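Local coordinates for hypothetical protein (Staphylococcus aureus subsp. aureus, PDB 2IL5), which is of unknown function but belongs to the Activator of Hsp90 ATPase homolog 1-like family and probably adopts a Bet v 1-like fold, at residues His152-Glu155 against Leu156-Lys160. Residues are numbered along the deposited sequence; the frame is centred on the assembly and turned at random.
Sequences HGFE and LMFDK
Phe154 and Phe158, one turn apart on the long helix 136-166, are joined first through their backbone: Phe158 N donates to Phe154 O at 2.9 Å. Phe154 O also lies over one face of the Phe158 ring, displaced toward its rim and 3.2 Å from Phe158 CG, so this oxygen meets both an N-H and an aromatic face. The i to i+4 pattern repeats on the neighbouring residues. His152 O accepts from Leu156 N (3.1 Å), Gly153 O from Met157 N and Glu155 O from Asp159 N, which satisfies all four carbonyls of 152-155; Leu156 O in turn takes Lys160 N.

The two phenyl rings are turned only 24° from parallel but are offset so far that they scarcely overlap, with centroids 6.0 Å from each other; the closest side-chain approach is Phe154 CB to Phe158 CE2, 4.0 Å. Met157 runs next to Phe154. The Met157 chain runs straight through chi2 and turns at chi3 (-102°), which brings Met157 CE to 3.7 Å from Phe154 CD1, while the selenium of this selenomethionine makes an oblique Met-aromatic contact with the Phe154 ring.

On the exposed side, Leu156 CG sits over one face of the His152 ring, and Leu156 CD1 comes within 3.7 Å of His152 NE2. The Glu155 carboxylate finds its partner outside the helix: OE1 forms a salt bridge with Lys20, on strand 12-22. Asp159 OD2 approaches Glu155 O to 3.3 Å, but both are acceptors and no hydrogen bond forms; the two carboxylates do not touch.

Phe122 meets both phenylalanine rings, and Ile18 touches both side chains. The arrangement is that of an amphipathic alpha-helix whose aromatic side packs on an antiparallel sheet, consistent with the long C-terminal helix of the Bet v 1-like helix-grip fold.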
loop_
_atom_site.group_PDB
_atom_site.type_symbol
_atom_site.label_atom_id
_atom_site.label_comp_id
_atom_site.label_asym_id
_atom_site.label_seq_id
_atom_site.Cartn_x
_atom_site.Cartn_y
_atom_site.Cartn_z
ATOM N N HIS A 152 10.319 -1.357 -4.554
ATOM C CA HIS A 152 10.378 -0.265 -5.526
ATOM C C HIS A 152 8.998 0.353 -5.784
ATOM O O HIS A 152 8.862 1.539 -5.797
ATOM C CB HIS A 152 11.014 -0.777 -6.820
ATOM C CG HIS A 152 11.058 0.237 -7.922
ATOM N ND1 HIS A 152 11.952 1.290 -7.930
ATOM C CD2 HIS A 152 10.320 0.360 -9.053
ATOM C CE1 HIS A 152 11.780 2.006 -9.028
ATOM N NE2 HIS A 152 10.793 1.466 -9.724
ATOM N N GLY A 153 7.969 -0.468 -5.952
ATOM C CA GLY A 153 6.632 0.043 -6.196
ATOM C C GLY A 153 6.075 0.832 -5.022
ATOM O O GLY A 153 5.424 1.849 -5.235
ATOM N N PHE A 154 6.342 0.383 -3.790
ATOM C CA PHE A 154 5.937 1.143 -2.609
ATOM C C PHE A 154 6.720 2.437 -2.372
ATOM O O PHE A 154 6.117 3.428 -1.987
ATOM C CB PHE A 154 5.942 0.284 -1.328
ATOM C CG PHE A 154 4.781 -0.639 -1.231
ATOM C CD1 PHE A 154 3.482 -0.138 -1.150
ATOM C CD2 PHE A 154 4.976 -2.020 -1.244
ATOM C CE1 PHE A 154 2.383 -1.012 -1.060
ATOM C CE2 PHE A 154 3.891 -2.887 -1.157
ATOM C CZ PHE A 154 2.590 -2.377 -1.060
ATOM N N GLU A 155 8.038 2.413 -2.562
ATOM C CA GLU A 155 8.855 3.635 -2.565
ATOM C C GLU A 155 8.290 4.680 -3.496
ATOM O O GLU A 155 8.213 5.857 -3.114
ATOM C CB GLU A 155 10.298 3.383 -2.997
ATOM C CG GLU A 155 11.176 2.575 -2.048
ATOM C CD GLU A 155 11.338 3.160 -0.652
ATOM O OE1 GLU A 155 11.157 4.374 -0.487
ATOM O OE2 GLU A 155 11.687 2.404 0.281
ATOM N N LEU A 156 7.940 4.276 -4.726
ATOM C CA LEU A 156 7.423 5.226 -5.733
ATOM C C LEU A 156 6.096 5.786 -5.281
ATOM O O LEU A 156 5.814 6.957 -5.510
ATOM C CB LEU A 156 7.213 4.587 -7.103
ATOM C CG LEU A 156 8.284 4.426 -8.151
ATOM C CD1 LEU A 156 7.727 3.554 -9.279
ATOM C CD2 LEU A 156 8.752 5.756 -8.664
HETATM N N MSE A 157 5.293 4.931 -4.642
HETATM C CA MSE A 157 4.005 5.331 -4.044
HETATM C C MSE A 157 4.103 6.324 -2.888
HETATM O O MSE A 157 3.275 7.219 -2.768
HETATM C CB MSE A 157 3.277 4.114 -3.508
HETATM C CG MSE A 157 2.187 3.621 -4.396
HETATM SE SE MSE A 157 1.309 2.142 -3.480
HETATM C CE MSE A 157 2.169 0.773 -4.500
ATOM N N PHE A 158 5.062 6.095 -1.993
ATOM C CA PHE A 158 5.190 6.926 -0.814
ATOM C C PHE A 158 5.776 8.266 -1.208
ATOM O O PHE A 158 5.519 9.273 -0.561
ATOM C CB PHE A 158 6.083 6.276 0.230
ATOM C CG PHE A 158 5.568 4.983 0.735
ATOM C CD1 PHE A 158 4.196 4.717 0.783
ATOM C CD2 PHE A 158 6.445 4.022 1.203
ATOM C CE1 PHE A 158 3.722 3.505 1.280
ATOM C CE2 PHE A 158 5.958 2.843 1.699
ATOM C CZ PHE A 158 4.595 2.582 1.727
ATOM N N ASP A 159 6.588 8.292 -2.250
ATOM C CA ASP A 159 7.118 9.584 -2.584
ATOM C C ASP A 159 6.116 10.435 -3.407
ATOM O O ASP A 159 6.042 11.651 -3.263
ATOM C CB ASP A 159 8.643 9.603 -2.899
ATOM C CG ASP A 159 9.031 8.960 -4.203
ATOM O OD1 ASP A 159 8.336 9.120 -5.232
ATOM O OD2 ASP A 159 10.132 8.358 -4.228
ATOM N N LYS A 160 5.245 9.745 -4.134
ATOM C CA LYS A 160 4.015 10.347 -4.615
ATOM C C LYS A 160 3.072 10.824 -3.491
ATOM O O LYS A 160 2.585 11.941 -3.518
ATOM C CB LYS A 160 3.312 9.364 -5.512
ATOM C CG LYS A 160 2.116 9.918 -6.192
ATOM C CD LYS A 160 2.206 9.659 -7.673
ATOM C CE LYS A 160 1.795 8.267 -8.115
ATOM N NZ LYS A 160 1.953 8.332 -9.637
#